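Local coordinates for TipC2 (Streptococcus intermedius B196, PDB 6DHX), which probably acts as an immunity protein that protects its producer against an antibacterial toxin exported by the type VII secretion system, at residues 156-159 against 160-164; 141-144 against 145-149; 36-39 against 40-43; 108-112 against 113-117. All coordinates share one frame; numbering follows the deposited sequence.

Contact 1 of 4, residues 156-159 against 160-164; sequences AHYE and KIVNQ
E159 reaches forward along helix 151-173 and takes one amide from each of the next turn's polar residues, N163 and Q164. Its CG stands anti to the backbone N (chi1 169°) and the chain then bends at chi2, which lays the carboxylate over the following turn with one oxygen for each partner. N163 ND2 lies 2.8 Å from E159 OE1 in a nearly straight bond (176°), and Q164 NE2 lies 2.7 Å from E159 OE2 in a more bent one. Both donors come from above the carboxylate plane; the N163 amide is turned steeply against it, that of Q164 much less. N163 OD1 has a separate hydrogen bond with Y183 OH. On the buried side, V162 CB sits over one face of the Y158 ring, 3.8 Å from its centroid, a CH-pi contact, while V162 CG2 comes within 3.5 Å of Y158 CE1. The backbone widens here into a pi-type turn: Q164 N bonds E159 O at 2.9 Å, five residues back. Y158 OH also bonds Y183, and K119 makes a cation-pi contact with the ring. H157, I161 and V162 press the helix onto F94 of strand 89-99, and Y158 and V162 meet N108 of strand 102-111.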
loop_
_atom_site.group_PDB
_atom_site.type_symbol
_atom_site.label_atom_id
_atom_site.label_comp_id
_atom_site.label_asym_id
_atom_site.label_seq_id
_atom_site.Cartn_x
_atom_site.Cartn_y
_atom_site.Cartn_z
ATOM N N ALA A 156 11.648 -2.133 -9.207
ATOM C CA ALA A 156 11.426 -0.886 -9.929
ATOM C C ALA A 156 9.979 -0.403 -9.775
ATOM O O ALA A 156 9.750 0.802 -9.637
ATOM C CB ALA A 156 11.805 -1.050 -11.404
ATOM N N HIS A 157 8.999 -1.320 -9.817
ATOM C CA HIS A 157 7.595 -0.951 -9.619
ATOM C C HIS A 157 7.376 -0.386 -8.218
ATOM O O HIS A 157 6.698 0.639 -8.038
ATOM C CB HIS A 157 6.673 -2.165 -9.847
ATOM C CG HIS A 157 6.583 -2.593 -11.285
ATOM N ND1 HIS A 157 6.249 -1.725 -12.298
ATOM C CD2 HIS A 157 6.796 -3.795 -11.874
ATOM C CE1 HIS A 157 6.277 -2.366 -13.455
ATOM N NE2 HIS A 157 6.595 -3.628 -13.226
ATOM N N TYR A 158 7.970 -1.032 -7.220
ATOM C CA TYR A 158 7.865 -0.554 -5.843
ATOM C C TYR A 158 8.472 0.843 -5.703
ATOM O O TYR A 158 7.870 1.746 -5.108
ATOM C CB TYR A 158 8.570 -1.557 -4.906
ATOM C CG TYR A 158 8.522 -1.066 -3.489
ATOM C CD1 TYR A 158 7.444 -1.394 -2.678
ATOM C CD2 TYR A 158 9.534 -0.263 -2.973
ATOM C CE1 TYR A 158 7.359 -0.941 -1.377
ATOM C CE2 TYR A 158 9.463 0.234 -1.649
ATOM C CZ TYR A 158 8.365 -0.131 -0.859
ATOM O OH TYR A 158 8.265 0.324 0.441
ATOM N N GLU A 159 9.665 1.043 -6.275
ATOM C CA GLU A 159 10.308 2.356 -6.219
ATOM C C GLU A 159 9.431 3.410 -6.889
ATOM O O GLU A 159 9.267 4.515 -6.371
ATOM C CB GLU A 159 11.689 2.294 -6.877
ATOM C CG GLU A 159 12.359 3.650 -7.135
ATOM C CD GLU A 159 12.731 4.401 -5.862
ATOM O OE1 GLU A 159 12.890 3.771 -4.788
ATOM O OE2 GLU A 159 12.913 5.639 -5.953
ATOM N N LYS A 160 8.856 3.070 -8.035
ATOM C CA LYS A 160 8.080 4.047 -8.793
ATOM C C LYS A 160 6.785 4.439 -8.080
ATOM O O LYS A 160 6.426 5.623 -8.035
ATOM C CB LYS A 160 7.774 3.463 -10.167
ATOM C CG LYS A 160 7.041 4.448 -11.081
ATOM C CD LYS A 160 6.822 3.742 -12.438
ATOM C CE LYS A 160 5.794 4.469 -13.290
ATOM N NZ LYS A 160 6.157 5.895 -13.487
ATOM N N ILE A 161 6.059 3.459 -7.550
ATOM C CA ILE A 161 4.746 3.738 -6.984
ATOM C C ILE A 161 4.822 4.031 -5.503
ATOM O O ILE A 161 4.186 4.984 -5.030
ATOM C CB ILE A 161 3.773 2.572 -7.252
ATOM C CG1 ILE A 161 3.627 2.343 -8.765
ATOM C CG2 ILE A 161 2.409 2.840 -6.526
ATOM C CD1 ILE A 161 3.110 3.579 -9.552
ATOM N N VAL A 162 5.500 3.188 -4.717
ATOM C CA VAL A 162 5.498 3.456 -3.271
ATOM C C VAL A 162 6.410 4.637 -2.950
ATOM O O VAL A 162 6.020 5.551 -2.225
ATOM C CB VAL A 162 5.891 2.221 -2.440
ATOM C CG1 VAL A 162 5.981 2.602 -0.904
ATOM C CG2 VAL A 162 4.844 1.102 -2.612
ATOM N N ASN A 163 7.661 4.600 -3.430
ATOM C CA ASN A 163 8.569 5.667 -3.002
ATOM C C ASN A 163 8.312 6.977 -3.737
ATOM O O ASN A 163 8.166 8.033 -3.108
ATOM C CB ASN A 163 10.018 5.205 -3.181
ATOM C CG ASN A 163 10.409 4.195 -2.106
ATOM O OD1 ASN A 163 9.772 4.135 -1.050
ATOM N ND2 ASN A 163 11.454 3.429 -2.351
ATOM N N GLN A 164 8.257 6.932 -5.063
ATOM C CA GLN A 164 8.210 8.141 -5.880
ATOM C C GLN A 164 6.800 8.680 -6.046
ATOM O O GLN A 164 6.612 9.783 -6.600
ATOM C CB GLN A 164 8.846 7.866 -7.268
ATOM C CG GLN A 164 10.371 7.606 -7.197
ATOM C CD GLN A 164 11.030 8.546 -6.187
ATOM O OE1 GLN A 164 10.814 9.768 -6.224
ATOM N NE2 GLN A 164 11.796 7.978 -5.255
#

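Contact 2 of 4, residues 141-144 against 145-149; sequences RAYL and KKYGI
L144 and I149 meet where a Schellman motif closes helix 137-146. L144 CD2 lies 3.9 Å from I149 CD1, the two branched chains meeting aslant. I149 CG1 stands anti to the carbonyl carbon (chi1 -56°), and the chain extends from it to the CD1 that makes this contact. I149 can fold back because the chain reverses at G148, the C-prime residue, whose phi is positive (68°). Two backbone bonds define the motif: I149 N to L144 O at 2.9 Å, almost straight at 176°, and G148 N to K145 O at 3.2 Å. Before the reversal the helix keeps its regular pattern, K145 N on R141 O and K146 N on A142 O. Y147, the first residue to leave helical angles, still bonds Y143 O through its N. Further out, L144 lies against V104 and W195, while I149 and Y147 touch I98 of strand 89-99. Y143 reaches V102 of strand 102-111 and I123 and L125 of strand 116-127, so the helix end is seated on the sheet by its apolar side. R141 makes a cation-pi contact with W195. The two tyrosines approach loosely, Y147 CE2 lying near the plane of the Y143 ring at its edge, 4.4 Å from Y143 CD1.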
loop_
_atom_site.group_PDB
_atom_site.type_symbol
_atom_site.label_atom_id
_atom_site.label_comp_id
_atom_site.label_asym_id
_atom_site.label_seq_id
_atom_site.Cartn_x
_atom_site.Cartn_y
_atom_site.Cartn_z
ATOM N N ARG A 141 4.878 -16.901 -8.825
ATOM C CA ARG A 141 6.120 -16.881 -9.590
ATOM C C ARG A 141 5.940 -17.442 -11.002
ATOM O O ARG A 141 6.596 -16.965 -11.933
ATOM C CB ARG A 141 7.229 -17.630 -8.849
ATOM C CG ARG A 141 7.628 -16.911 -7.551
ATOM C CD ARG A 141 8.745 -17.660 -6.814
ATOM N NE ARG A 141 10.041 -17.525 -7.480
ATOM C CZ ARG A 141 11.190 -18.022 -7.004
ATOM N NH1 ARG A 141 11.221 -18.687 -5.853
ATOM N NH2 ARG A 141 12.321 -17.804 -7.669
ATOM N N ALA A 142 5.048 -18.418 -11.203
ATOM C CA ALA A 142 4.810 -18.905 -12.565
ATOM C C ALA A 142 4.242 -17.803 -13.466
ATOM O O ALA A 142 4.634 -17.686 -14.639
ATOM C CB ALA A 142 3.881 -20.127 -12.559
ATOM N N TYR A 143 3.294 -17.014 -12.949
ATOM C CA TYR A 143 2.769 -15.906 -13.736
ATOM C C TYR A 143 3.858 -14.888 -14.009
ATOM O O TYR A 143 3.939 -14.342 -15.120
ATOM C CB TYR A 143 1.590 -15.230 -13.026
ATOM C CG TYR A 143 0.317 -15.998 -13.135
ATOM C CD1 TYR A 143 -0.477 -15.911 -14.283
ATOM C CD2 TYR A 143 -0.084 -16.848 -12.102
ATOM C CE1 TYR A 143 -1.640 -16.661 -14.396
ATOM C CE2 TYR A 143 -1.229 -17.599 -12.202
ATOM C CZ TYR A 143 -2.010 -17.495 -13.337
ATOM O OH TYR A 143 -3.164 -18.238 -13.403
ATOM N N LEU A 144 4.663 -14.561 -12.987
ATOM C CA LEU A 144 5.700 -13.549 -13.199
ATOM C C LEU A 144 6.677 -14.015 -14.266
ATOM O O LEU A 144 7.028 -13.249 -15.180
ATOM C CB LEU A 144 6.437 -13.244 -11.893
ATOM C CG LEU A 144 5.545 -12.678 -10.793
ATOM C CD1 LEU A 144 6.389 -12.460 -9.551
ATOM C CD2 LEU A 144 4.912 -11.327 -11.220
ATOM N N LYS A 145 7.113 -15.279 -14.169
ATOM C CA LYS A 145 8.022 -15.840 -15.179
ATOM C C LYS A 145 7.399 -15.821 -16.569
ATOM O O LYS A 145 8.072 -15.492 -17.555
ATOM C CB LYS A 145 8.430 -17.257 -14.785
ATOM C CG LYS A 145 9.399 -17.932 -15.791
ATOM C CD LYS A 145 9.606 -19.405 -15.380
ATOM C CE LYS A 145 10.452 -20.178 -16.387
ATOM N NZ LYS A 145 10.235 -21.644 -16.200
ATOM N N LYS A 146 6.119 -16.166 -16.677
ATOM C CA LYS A 146 5.479 -16.164 -17.992
ATOM C C LYS A 146 5.538 -14.787 -18.636
ATOM O O LYS A 146 5.878 -14.653 -19.816
ATOM C CB LYS A 146 4.040 -16.643 -17.875
ATOM C CG LYS A 146 3.261 -16.561 -19.131
ATOM C CD LYS A 146 1.924 -17.257 -18.963
ATOM C CE LYS A 146 1.232 -17.351 -20.323
ATOM N NZ LYS A 146 -0.235 -17.464 -20.121
ATOM N N TYR A 147 5.242 -13.746 -17.875
ATOM C CA TYR A 147 5.195 -12.410 -18.434
ATOM C C TYR A 147 6.522 -11.664 -18.319
ATOM O O TYR A 147 6.563 -10.457 -18.578
ATOM C CB TYR A 147 4.045 -11.637 -17.781
ATOM C CG TYR A 147 2.726 -12.240 -18.200
ATOM C CD1 TYR A 147 2.282 -12.109 -19.512
ATOM C CD2 TYR A 147 1.946 -12.957 -17.318
ATOM C CE1 TYR A 147 1.102 -12.679 -19.922
ATOM C CE2 TYR A 147 0.756 -13.557 -17.731
ATOM C CZ TYR A 147 0.334 -13.389 -19.033
ATOM O OH TYR A 147 -0.845 -13.950 -19.469
ATOM N N GLY A 148 7.602 -12.354 -17.961
ATOM C CA GLY A 148 8.924 -11.745 -17.920
ATOM C C GLY A 148 9.156 -10.697 -16.842
ATOM O O GLY A 148 9.893 -9.741 -17.067
ATOM N N ILE A 149 8.573 -10.872 -15.662
ATOM C CA ILE A 149 8.730 -9.923 -14.571
ATOM C C ILE A 149 9.756 -10.467 -13.584
ATOM O O ILE A 149 9.522 -11.492 -12.940
ATOM C CB ILE A 149 7.390 -9.677 -13.879
ATOM C CG1 ILE A 149 6.390 -9.208 -14.927
ATOM C CG2 ILE A 149 7.569 -8.670 -12.736
ATOM C CD1 ILE A 149 5.030 -9.052 -14.396
#

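Contact 3 of 4, residues 36-39 against 40-43; sequences NNIF and NKLT
N37, I38 and F39 each offer a backbone carbonyl to the NH three residues on, the bonding of a short 3-10 turn: N40 N to N37 O at 2.8 Å, K41 N to I38 O at 2.9 Å and L42 N to F39 O at 3.1 Å. All three donors sit above the carbonyl planes, most of all that of L42. N37 opens the turn with its side chain: N37 OD1 accepts from F39 N at 2.9 Å, an Asx turn that also brings this oxygen to the edge of the F39 ring. One residue earlier, N36 extends its amide anti to its own N (chi1 178°) and receives N40 ND2 on N36 OD1 at 3.0 Å; the bond lies in the N40 amide plane, and the two amides are turned 33° apart. I38 CD1 rests 3.7 Å from CD of the extended K41 chain, and F39 and L42 run side by side with L42 CD2 at the ring edge. I38 N is tied to T32 OG1 at the end of helix 21-32. F39 touches I25 and T29 of that helix, V47 of strand 45-51 and I63 of strand 59-65, and its ring meets W170 of helix 151-173.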
loop_
_atom_site.group_PDB
_atom_site.type_symbol
_atom_site.label_atom_id
_atom_site.label_comp_id
_atom_site.label_asym_id
_atom_site.label_seq_id
_atom_site.Cartn_x
_atom_site.Cartn_y
_atom_site.Cartn_z
ATOM N N ASN A 36 -10.857 15.712 10.342
ATOM C CA ASN A 36 -10.547 16.287 9.034
ATOM C C ASN A 36 -9.325 15.542 8.525
ATOM O O ASN A 36 -8.168 15.931 8.781
ATOM C CB ASN A 36 -10.370 17.820 9.163
ATOM C CG ASN A 36 -9.998 18.502 7.836
ATOM O OD1 ASN A 36 -9.853 17.871 6.797
ATOM N ND2 ASN A 36 -9.824 19.807 7.892
ATOM N N ASN A 37 -9.583 14.443 7.813
ATOM C CA ASN A 37 -8.530 13.516 7.396
ATOM C C ASN A 37 -7.398 14.256 6.710
ATOM O O ASN A 37 -7.625 15.007 5.771
ATOM C CB ASN A 37 -9.155 12.489 6.438
ATOM C CG ASN A 37 -8.289 11.232 6.267
ATOM O OD1 ASN A 37 -7.098 11.311 6.019
ATOM N ND2 ASN A 37 -8.924 10.056 6.390
ATOM N N ILE A 38 -6.159 13.975 7.155
ATOM C CA ILE A 38 -4.991 14.579 6.527
ATOM C C ILE A 38 -4.998 14.380 5.001
ATOM O O ILE A 38 -4.582 15.257 4.251
ATOM C CB ILE A 38 -3.704 13.994 7.176
ATOM C CG1 ILE A 38 -2.450 14.584 6.515
ATOM C CG2 ILE A 38 -3.619 12.435 7.080
ATOM C CD1 ILE A 38 -2.267 15.992 6.813
ATOM N N PHE A 39 -5.515 13.251 4.512
ATOM C CA PHE A 39 -5.494 12.993 3.077
ATOM C C PHE A 39 -6.506 13.828 2.311
ATOM O O PHE A 39 -6.467 13.841 1.073
ATOM C CB PHE A 39 -5.713 11.490 2.820
ATOM C CG PHE A 39 -4.471 10.673 3.039
ATOM C CD1 PHE A 39 -3.486 10.547 2.035
ATOM C CD2 PHE A 39 -4.255 10.037 4.261
ATOM C CE1 PHE A 39 -2.323 9.775 2.261
ATOM C CE2 PHE A 39 -3.124 9.263 4.497
ATOM C CZ PHE A 39 -2.115 9.131 3.508
ATOM N N ASN A 40 -7.414 14.539 3.007
ATOM C CA ASN A 40 -8.198 15.559 2.317
ATOM C C ASN A 40 -7.287 16.587 1.667
ATOM O O ASN A 40 -7.713 17.234 0.712
ATOM C CB ASN A 40 -9.163 16.297 3.277
ATOM C CG ASN A 40 -10.275 15.367 3.812
ATOM O OD1 ASN A 40 -10.580 14.368 3.198
ATOM N ND2 ASN A 40 -10.853 15.707 4.952
ATOM N N LYS A 41 -6.060 16.736 2.171
ATOM C CA LYS A 41 -5.099 17.718 1.651
ATOM C C LYS A 41 -4.449 17.262 0.349
ATOM O O LYS A 41 -3.837 18.091 -0.322
ATOM C CB LYS A 41 -4.002 18.005 2.692
ATOM C CG LYS A 41 -4.520 18.772 3.951
ATOM C CD LYS A 41 -3.371 19.023 4.951
ATOM C CE LYS A 41 -3.861 19.814 6.176
ATOM N NZ LYS A 41 -2.750 20.210 7.074
ATOM N N LEU A 42 -4.583 15.978 -0.026
ATOM C CA LEU A 42 -3.864 15.405 -1.181
ATOM C C LEU A 42 -4.850 15.337 -2.338
ATOM O O LEU A 42 -5.745 14.481 -2.358
ATOM C CB LEU A 42 -3.300 14.017 -0.858
ATOM C CG LEU A 42 -2.491 13.337 -1.977
ATOM C CD1 LEU A 42 -1.257 14.200 -2.313
ATOM C CD2 LEU A 42 -2.061 11.933 -1.443
ATOM N N THR A 43 -4.647 16.187 -3.340
ATOM C CA THR A 43 -5.654 16.319 -4.381
ATOM C C THR A 43 -5.722 15.083 -5.280
ATOM O O THR A 43 -6.776 14.815 -5.847
ATOM C CB THR A 43 -5.352 17.607 -5.186
ATOM O OG1 THR A 43 -5.641 18.708 -4.337
ATOM C CG2 THR A 43 -6.276 17.717 -6.400
#

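Contact 4 of 4, residues 108-112 against 113-117; sequences NKYTR and QDRTL. With SO4 (sulfate ion), chain D.
The turn of the beta hairpin formed by strands 102-111 and 116-127 carries this contact, and T111 and D114 are hydrogen-bonded across it. T111 OG1 donates to D114 OD1 at 2.6 Å; OD1 accepts on its syn lone pair, the one on the side of OD2. Both side chains are rotated so that OG1 of T111 (chi1 36°) and CG of D114 (chi1 59°) lie between their own backbone N and carbonyl carbon, which brings the hydroxyl and carboxylate together. A water molecule bridges them as well, donating to D114 OD2 at 2.7 Å and to T111 OG1. T116 OG1 adds a bond to D114 O at 2.8 Å. In the ladder, T111 pairs with T116 as a hydrogen-bonded antiparallel pair, T111 N to T116 O at 2.8 Å and T116 N to T111 O at 3.3 Å. R115 and T116 both face T111, a G1 beta bulge, with R115 at positive phi. Y110 and L117 form the next, non-hydrogen-bonded pair. The Y110 ring runs alongside R115, its OH 3.4 Å from R115 CG, and that hydroxyl is bonded to D23 and N20. D23 also makes salt bridges to both R112 and R115, so it probably offsets the charge of the two guanidinium groups. R112, bent at chi2 and chi3, turns the edge of its guanidinium to a sulfate ion probably taken from the crystallisation liquor: R112 NE donates to sulfate O1, and R112 NH2 to sulfate O4 at 2.8 Å, nearly straight at 175°. N88 ND2 is also hydrogen-bonded to the sulfate.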
loop_
_atom_site.group_PDB
_atom_site.type_symbol
_atom_site.label_atom_id
_atom_site.label_comp_id
_atom_site.label_asym_id
_atom_site.label_seq_id
_atom_site.Cartn_x
_atom_site.Cartn_y
_atom_site.Cartn_z
ATOM N N ASN A 108 2.062 -4.075 0.434
ATOM C CA ASN A 108 3.138 -3.595 1.299
ATOM C C ASN A 108 2.499 -3.246 2.622
ATOM O O ASN A 108 1.852 -2.195 2.734
ATOM C CB ASN A 108 3.825 -2.382 0.702
ATOM C CG ASN A 108 4.200 -2.624 -0.761
ATOM O OD1 ASN A 108 5.189 -3.325 -1.016
ATOM N ND2 ASN A 108 3.401 -2.098 -1.713
ATOM N N LYS A 109 2.639 -4.148 3.583
ATOM C CA LYS A 109 1.875 -4.052 4.820
ATOM C C LYS A 109 2.817 -3.695 5.964
ATOM O O LYS A 109 3.731 -4.458 6.256
ATOM C CB LYS A 109 1.172 -5.378 5.106
ATOM C CG LYS A 109 0.301 -5.282 6.374
ATOM C CD LYS A 109 -0.608 -6.524 6.419
ATOM C CE LYS A 109 -1.276 -6.770 7.769
ATOM N NZ LYS A 109 -2.102 -8.079 7.856
ATOM N N TYR A 110 2.561 -2.563 6.625
ATOM C CA TYR A 110 3.360 -2.155 7.767
ATOM C C TYR A 110 2.588 -2.477 9.042
ATOM O O TYR A 110 1.522 -1.893 9.289
ATOM C CB TYR A 110 3.680 -0.670 7.691
ATOM C CG TYR A 110 4.341 -0.195 8.961
ATOM C CD1 TYR A 110 5.702 -0.455 9.175
ATOM C CD2 TYR A 110 3.613 0.486 9.937
ATOM C CE1 TYR A 110 6.317 -0.024 10.321
ATOM C CE2 TYR A 110 4.221 0.940 11.108
ATOM C CZ TYR A 110 5.585 0.676 11.282
ATOM O OH TYR A 110 6.277 1.082 12.410
ATOM N N THR A 111 3.131 -3.404 9.857
ATOM C CA THR A 111 2.475 -3.858 11.070
ATOM C C THR A 111 3.037 -3.045 12.234
ATOM O O THR A 111 4.257 -2.947 12.398
ATOM C CB THR A 111 2.653 -5.367 11.289
ATOM O OG1 THR A 111 3.970 -5.824 10.864
ATOM C CG2 THR A 111 1.600 -6.103 10.421
ATOM N N ARG A 112 2.140 -2.401 12.974
ATOM C CA ARG A 112 2.537 -1.475 14.037
ATOM C C ARG A 112 3.260 -2.178 15.168
ATOM O O ARG A 112 4.204 -1.623 15.746
ATOM C CB ARG A 112 1.287 -0.777 14.606
ATOM C CG ARG A 112 0.782 0.308 13.623
ATOM C CD ARG A 112 1.514 1.629 13.886
ATOM N NE ARG A 112 1.134 2.238 15.165
ATOM C CZ ARG A 112 1.661 3.367 15.628
ATOM N NH1 ARG A 112 2.638 3.970 14.927
ATOM N NH2 ARG A 112 1.181 3.896 16.801
ATOM N N GLN A 113 2.803 -3.365 15.543
ATOM C CA GLN A 113 3.289 -3.949 16.791
ATOM C C GLN A 113 4.732 -4.450 16.713
ATOM O O GLN A 113 5.355 -4.596 17.770
ATOM C CB GLN A 113 2.383 -5.081 17.295
ATOM C CG GLN A 113 0.922 -4.576 17.621
ATOM C CD GLN A 113 0.922 -3.299 18.462
ATOM O OE1 GLN A 113 1.519 -3.258 19.517
ATOM N NE2 GLN A 113 0.314 -2.250 17.954
ATOM N N ASP A 114 5.282 -4.674 15.516
ATOM C CA ASP A 114 6.657 -5.131 15.374
ATOM C C ASP A 114 7.423 -4.213 14.430
ATOM O O ASP A 114 8.539 -4.570 13.985
ATOM C CB ASP A 114 6.696 -6.593 14.906
ATOM C CG ASP A 114 5.984 -6.796 13.571
ATOM O OD1 ASP A 114 5.529 -5.801 12.965
ATOM O OD2 ASP A 114 5.895 -7.967 13.135
ATOM N N ARG A 115 6.858 -3.029 14.132
ATOM C CA ARG A 115 7.463 -2.027 13.254
ATOM C C ARG A 115 8.086 -2.672 12.023
ATOM O O ARG A 115 9.270 -2.503 11.729
ATOM C CB ARG A 115 8.503 -1.192 14.031
ATOM C CG ARG A 115 7.804 -0.297 15.109
ATOM C CD ARG A 115 8.741 0.775 15.738
ATOM N NE ARG A 115 8.246 1.277 17.078
ATOM C CZ ARG A 115 7.278 2.192 17.261
ATOM N NH1 ARG A 115 6.943 2.560 18.491
ATOM N NH2 ARG A 115 6.624 2.748 16.235
ATOM N N THR A 116 7.292 -3.475 11.320
ATOM C CA THR A 116 7.827 -4.257 10.206
ATOM C C THR A 116 7.030 -3.942 8.952
ATOM O O THR A 116 5.794 -3.921 8.995
ATOM C CB THR A 116 7.754 -5.766 10.526
ATOM O OG1 THR A 116 8.635 -6.074 11.629
ATOM C CG2 THR A 116 8.213 -6.602 9.296
ATOM N N LEU A 117 7.737 -3.644 7.842
ATOM C CA LEU A 117 7.130 -3.505 6.526
ATOM C C LEU A 117 7.378 -4.809 5.760
ATOM O O LEU A 117 8.532 -5.164 5.513
ATOM C CB LEU A 117 7.772 -2.350 5.781
ATOM C CG LEU A 117 7.273 -2.175 4.356
ATOM C CD1 LEU A 117 5.817 -1.595 4.361
ATOM C CD2 LEU A 117 8.188 -1.231 3.617
HETATM S S SO4 D . -0.673 1.324 18.472
HETATM O O1 SO4 D . -0.288 0.742 17.199
HETATM O O2 SO4 D . 0.395 1.212 19.435
HETATM O O3 SO4 D . -1.878 0.647 18.922
HETATM O O4 SO4 D . -0.869 2.716 18.287
HETATM O O HOH W 1 4.756 -8.864 10.848
#

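Contacts 1 and 4 touch directly, where helix 151-173 lies on the hairpin strands. Contact 3 is linked to the same helix through W170 and I173, while contact 2 ends the preceding helix, with its centre about 19 Å from that of contact 1. Contact 2 lies mainly at the surface, whereas the other three are partly buried. Contacts 2 and 3 stand on opposite sides of the chain's centre, centres about 37 Å apart. Backbone bonds carry contacts 2 and 3, supplemented in contact 3 by asparagine amides; a glutamate carboxylate gripping two amides marks contact 1; contact 4 alone combines a strand ladder with arginines, a water and a sulfate.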